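Local coordinates for 3,4-dihydroxy-2-butanone 4-phosphate synthase (Acinetobacter baumannii, PDB 6MNZ), which probably converts D-ribulose 5-phosphate into formate and 3,4-dihydroxy-2-butanone 4-phosphate for riboflavin biosynthesis, in a chain that also carries a GTP cyclohydrolase II-like section, at residues 89-92 with 93-97; 347-351 with 352-356. One frame throughout, in Å; residues are numbered along the deposited sequence.

In the fold
Contact 1 (89-92 with 93-97) and contact 2 (347-351 with 352-356) come in series along the chain and fall in different parts of a two-domain protein. Contact 1 lies in the 3,4-dihydroxy-2-butanone 4-phosphate synthase part, where short strand 90-91 runs into the loop before helix 101-112. Contact 2 lies in the GTP cyclohydrolase II-like part, in the loop between strands 342-344 and 362-365, two neighbours of its mixed sheet. Their centres are about 48 Å apart and their nearest atoms about 38 Å, on opposite sides of the chain's centre. They share no helix, strand or sheet, so each describes the local folding of its own domain.

Contact 1 of 2, residues 89-92 with 93-97; sequences IEAA and EGITT
Ala-91 and Ala-92 meet Ile-95 in a local apolar contact at the exit of a short strand, where strand 90-91 gives way to the loop that leads to helix 101-112. The evidence for a fold-back is the separation of Ala-92 CA and Ile-95 CA, 6.2 Å, too small for an extended chain over three residues. Glu-93 and Gly-94 make the bend, and Ile-95 then directs its side chain back at the strand end.

Both branches of Ile-95 are used. The ethyl branch reaches the methyl group of Ala-91, with Ile-95 CD1 3.4 Å from Ala-91 CB, while the other branch approaches the next methyl, Ile-95 CG2 standing 4.1 Å from Ala-92 CB. CG1 lies between the backbone N and the carbonyl carbon (chi1 72°), and the fully extended chi2 of -174° carries CD1 onward to Ala-91. On its way the branch passes the Ala-92 carbonyl, Ile-95 CG1 being 3.4 Å from Ala-92 O.

Glu-93 behaves differently. A bend at chi2 (80°) folds the carboxylate back along the preceding residue and leaves Glu-93 OE1 3.8 Å from Ala-92 CB. This is a van der Waals approach of an exposed acid, with no donor from 89-92 holding it.

Helix 101-112 supplies further neighbours: Ala-92 touches Ala-110, Ile-95 touches Glu-103 and Thr-107, and Thr-107 OG1 makes a weak hydrogen bond with Ala-92 N. Before the bend, backbone bonds tie Glu-90 to His-126 and Ile-127, and Ala-91 to Val-122. Taken together, these contacts describe a strand-to-helix connection of the DHBP synthase domain, in which one isoleucine after the bend packs on the last strand residue and the alanine that follows it.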
loop_
_atom_site.group_PDB
_atom_site.type_symbol
_atom_site.label_atom_id
_atom_site.label_comp_id
_atom_site.label_asym_id
_atom_site.label_seq_id
_atom_site.Cartn_x
_atom_site.Cartn_y
_atom_site.Cartn_z
ATOM N N ILE A 89 6.716 -7.828 -23.513
ATOM C CA ILE A 89 7.905 -7.704 -24.343
ATOM C C ILE A 89 7.540 -7.043 -25.668
ATOM O O ILE A 89 6.422 -7.190 -26.180
ATOM C CB ILE A 89 8.556 -9.078 -24.575
ATOM C CG1 ILE A 89 8.766 -9.825 -23.258
ATOM C CG2 ILE A 89 9.897 -8.909 -25.256
ATOM C CD1 ILE A 89 9.243 -11.266 -23.441
ATOM N N GLU A 90 8.527 -6.397 -26.279
ATOM C CA GLU A 90 8.313 -5.470 -27.378
ATOM C C GLU A 90 8.964 -6.023 -28.637
ATOM O O GLU A 90 10.062 -6.587 -28.582
ATOM C CB GLU A 90 8.891 -4.093 -27.046
ATOM C CG GLU A 90 7.938 -2.935 -27.275
ATOM C CD GLU A 90 6.574 -3.152 -26.638
ATOM O OE1 GLU A 90 6.476 -3.994 -25.721
ATOM O OE2 GLU A 90 5.576 -2.635 -27.186
ATOM N N ALA A 91 8.249 -5.930 -29.754
ATOM C CA ALA A 91 8.827 -6.201 -31.060
ATOM C C ALA A 91 8.209 -5.273 -32.092
ATOM O O ALA A 91 7.037 -4.900 -31.993
ATOM C CB ALA A 91 8.623 -7.665 -31.464
ATOM N N ALA A 92 9.018 -4.883 -33.074
ATOM C CA ALA A 92 8.547 -4.078 -34.189
ATOM C C ALA A 92 8.113 -4.987 -35.339
ATOM O O ALA A 92 7.722 -6.138 -35.126
ATOM C CB ALA A 92 9.632 -3.095 -34.620
ATOM N N GLU A 93 7.888 -4.382 -36.504
ATOM C CA GLU A 93 7.456 -5.079 -37.713
ATOM C C GLU A 93 8.277 -4.622 -38.915
ATOM O O GLU A 93 7.746 -4.258 -39.966
ATOM C CB GLU A 93 5.966 -4.858 -37.955
ATOM C CG GLU A 93 5.089 -5.182 -36.754
ATOM C CD GLU A 93 5.076 -4.072 -35.719
ATOM O OE1 GLU A 93 5.976 -3.206 -35.769
ATOM O OE2 GLU A 93 4.125 -4.015 -34.913
ATOM N N GLY A 94 9.597 -4.589 -38.751
ATOM C CA GLY A 94 10.499 -4.960 -39.822
ATOM C C GLY A 94 11.417 -6.100 -39.434
ATOM O O GLY A 94 12.578 -6.149 -39.855
ATOM N N ILE A 95 10.900 -7.030 -38.639
ATOM C CA ILE A 95 11.715 -7.980 -37.896
ATOM C C ILE A 95 11.405 -9.380 -38.402
ATOM O O ILE A 95 10.284 -9.667 -38.834
ATOM C CB ILE A 95 11.464 -7.877 -36.378
ATOM C CG1 ILE A 95 10.087 -8.443 -36.031
ATOM C CG2 ILE A 95 11.582 -6.424 -35.926
ATOM C CD1 ILE A 95 9.694 -8.256 -34.586
ATOM N N THR A 96 12.423 -10.239 -38.412
ATOM C CA THR A 96 12.197 -11.668 -38.586
ATOM C C THR A 96 12.128 -12.400 -37.252
ATOM O O THR A 96 11.056 -12.855 -36.840
ATOM C CB THR A 96 13.309 -12.281 -39.447
ATOM O OG1 THR A 96 14.575 -11.738 -39.050
ATOM C CG2 THR A 96 13.071 -11.992 -40.920
ATOM N N THR A 97 13.232 -12.403 -36.510
ATOM C CA THR A 97 13.276 -12.984 -35.178
ATOM C C THR A 97 13.332 -11.939 -34.077
ATOM O O THR A 97 12.829 -12.188 -32.979
ATOM C CB THR A 97 14.490 -13.914 -35.041
ATOM O OG1 THR A 97 15.689 -13.135 -34.951
ATOM C CG2 THR A 97 14.583 -14.851 -36.239
#

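Contact 2 of 2, residues 347-351 with 352-356; sequences SPLRF and NALSG. With SO4 (sulfate ion), chain D.
Asn-352 follows Phe-351 through the centre of a type II beta turn running from Arg-350 to Ala-353, on the surface of the GTP cyclohydrolase II-like section. Asn-352 has the positive phi (55°) expected at the third position of such a turn, where asparagine and glycine are common. Its amide lies beside the Phe-351 ring, both side chains pointing the same way and their planes 20° apart; Asn-352 CG is 3.6 Å from Phe-351 CE2. Phe-351 CG stands anti to the backbone N, which leaves the ring alongside the next residue.

Ala-353 closes the turn. Its N donates to Arg-350 O over 3.1 Å, but the N-H...O angle of 131° marks the hydrogen bond as weak. The methyl group of this buried residue faces back into the first half of the loop, with Ala-353 CB 3.9 Å from Leu-349 CB and 4.1 Å from Arg-350 CB. Arg-350 carries its longer end away from the turn, and its side chain meets Leu-320 and Gln-323 of helix 320-336.

Leu-354 crosses Leu-349 at about a right angle, and their CD1 methyls touch at 3.5 Å. The pair also rests on strand 342-344, Leu-354 against Met-342 and Leu-349 against Leu-344.

At the start of the loop, a sulfate ion, probably from the crystallisation liquor, is hydrogen-bonded to Arg-251 NH2. Ser-347 grips two of its oxygens: N donates to O2 at 2.9 Å, and OG donates to O4 at 2.6 Å.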
loop_
_atom_site.group_PDB
_atom_site.type_symbol
_atom_site.label_atom_id
_atom_site.label_comp_id
_atom_site.label_asym_id
_atom_site.label_seq_id
_atom_site.Cartn_x
_atom_site.Cartn_y
_atom_site.Cartn_z
ATOM N N SER A 347 21.217 15.623 13.724
ATOM C CA SER A 347 22.598 15.177 13.728
ATOM C C SER A 347 23.248 15.467 12.376
ATOM O O SER A 347 22.553 15.638 11.371
ATOM C CB SER A 347 22.673 13.685 14.035
ATOM O OG SER A 347 22.046 12.926 13.018
ATOM N N PRO A 348 24.563 15.686 12.356
ATOM C CA PRO A 348 25.197 16.229 11.151
ATOM C C PRO A 348 24.920 15.366 9.928
ATOM O O PRO A 348 24.822 14.140 10.010
ATOM C CB PRO A 348 26.692 16.236 11.505
ATOM C CG PRO A 348 26.822 15.374 12.735
ATOM C CD PRO A 348 25.527 15.536 13.459
ATOM N N LEU A 349 24.832 16.028 8.777
ATOM C CA LEU A 349 24.387 15.390 7.549
ATOM C C LEU A 349 25.602 14.872 6.777
ATOM O O LEU A 349 26.740 14.942 7.247
ATOM C CB LEU A 349 23.559 16.368 6.718
ATOM C CG LEU A 349 22.458 17.121 7.468
ATOM C CD1 LEU A 349 21.868 18.215 6.593
ATOM C CD2 LEU A 349 21.372 16.164 7.941
ATOM N N ARG A 350 25.376 14.377 5.563
ATOM C CA ARG A 350 26.471 14.185 4.625
ATOM C C ARG A 350 27.166 15.513 4.347
ATOM O O ARG A 350 26.549 16.580 4.364
ATOM C CB ARG A 350 25.956 13.577 3.321
ATOM C CG ARG A 350 25.450 12.148 3.461
ATOM C CD ARG A 350 26.589 11.141 3.395
ATOM N NE ARG A 350 26.170 9.810 3.829
ATOM C CZ ARG A 350 26.084 9.424 5.099
ATOM N NH1 ARG A 350 26.386 10.266 6.080
ATOM N NH2 ARG A 350 25.713 8.183 5.388
ATOM N N PHE A 351 28.467 15.438 4.080
ATOM C CA PHE A 351 29.203 16.617 3.651
ATOM C C PHE A 351 28.660 17.127 2.323
ATOM O O PHE A 351 28.241 16.347 1.463
ATOM C CB PHE A 351 30.690 16.298 3.527
ATOM C CG PHE A 351 31.555 17.511 3.366
ATOM C CD1 PHE A 351 31.846 18.315 4.454
ATOM C CD2 PHE A 351 31.959 17.922 2.108
ATOM C CE1 PHE A 351 32.513 19.510 4.287
ATOM C CE2 PHE A 351 32.692 19.079 1.945
ATOM C CZ PHE A 351 32.910 19.907 3.024
ATOM N N ASN A 352 28.595 18.452 2.193
ATOM C CA ASN A 352 28.018 19.103 1.018
ATOM C C ASN A 352 26.592 18.633 0.758
ATOM O O ASN A 352 26.106 18.685 -0.375
ATOM C CB ASN A 352 28.885 18.872 -0.224
ATOM C CG ASN A 352 30.043 19.844 -0.317
ATOM O OD1 ASN A 352 30.370 20.530 0.651
ATOM N ND2 ASN A 352 30.621 19.962 -1.507
ATOM N N ALA A 353 25.898 18.187 1.806
ATOM C CA ALA A 353 24.565 17.631 1.614
ATOM C C ALA A 353 23.638 18.636 0.943
ATOM O O ALA A 353 22.712 18.237 0.226
ATOM C CB ALA A 353 23.990 17.179 2.955
ATOM N N LEU A 354 23.796 19.925 1.245
ATOM C CA LEU A 354 22.798 20.908 0.846
ATOM C C LEU A 354 23.146 21.599 -0.471
ATOM O O LEU A 354 22.556 21.296 -1.513
ATOM C CB LEU A 354 22.647 21.962 1.952
ATOM C CG LEU A 354 21.888 21.593 3.229
ATOM C CD1 LEU A 354 22.657 20.609 4.096
ATOM C CD2 LEU A 354 21.573 22.855 4.028
ATOM N N SER A 355 24.223 22.383 -0.459
ATOM C CA SER A 355 25.130 22.599 -1.579
ATOM C C SER A 355 24.600 23.462 -2.720
ATOM O O SER A 355 25.401 24.049 -3.456
ATOM C CB SER A 355 25.548 21.261 -2.193
ATOM O OG SER A 355 26.350 21.484 -3.343
ATOM N N GLY A 356 23.306 23.750 -2.734
ATOM C CA GLY A 356 22.721 24.373 -3.908
ATOM C C GLY A 356 21.673 25.397 -3.548
ATOM O O GLY A 356 21.300 26.237 -4.373
HETATM S S SO4 D . 18.589 12.884 13.990
HETATM O O1 SO4 D . 18.123 13.164 12.636
HETATM O O2 SO4 D . 18.911 14.139 14.664
HETATM O O3 SO4 D . 17.543 12.184 14.729
HETATM O O4 SO4 D . 19.785 12.048 13.926
#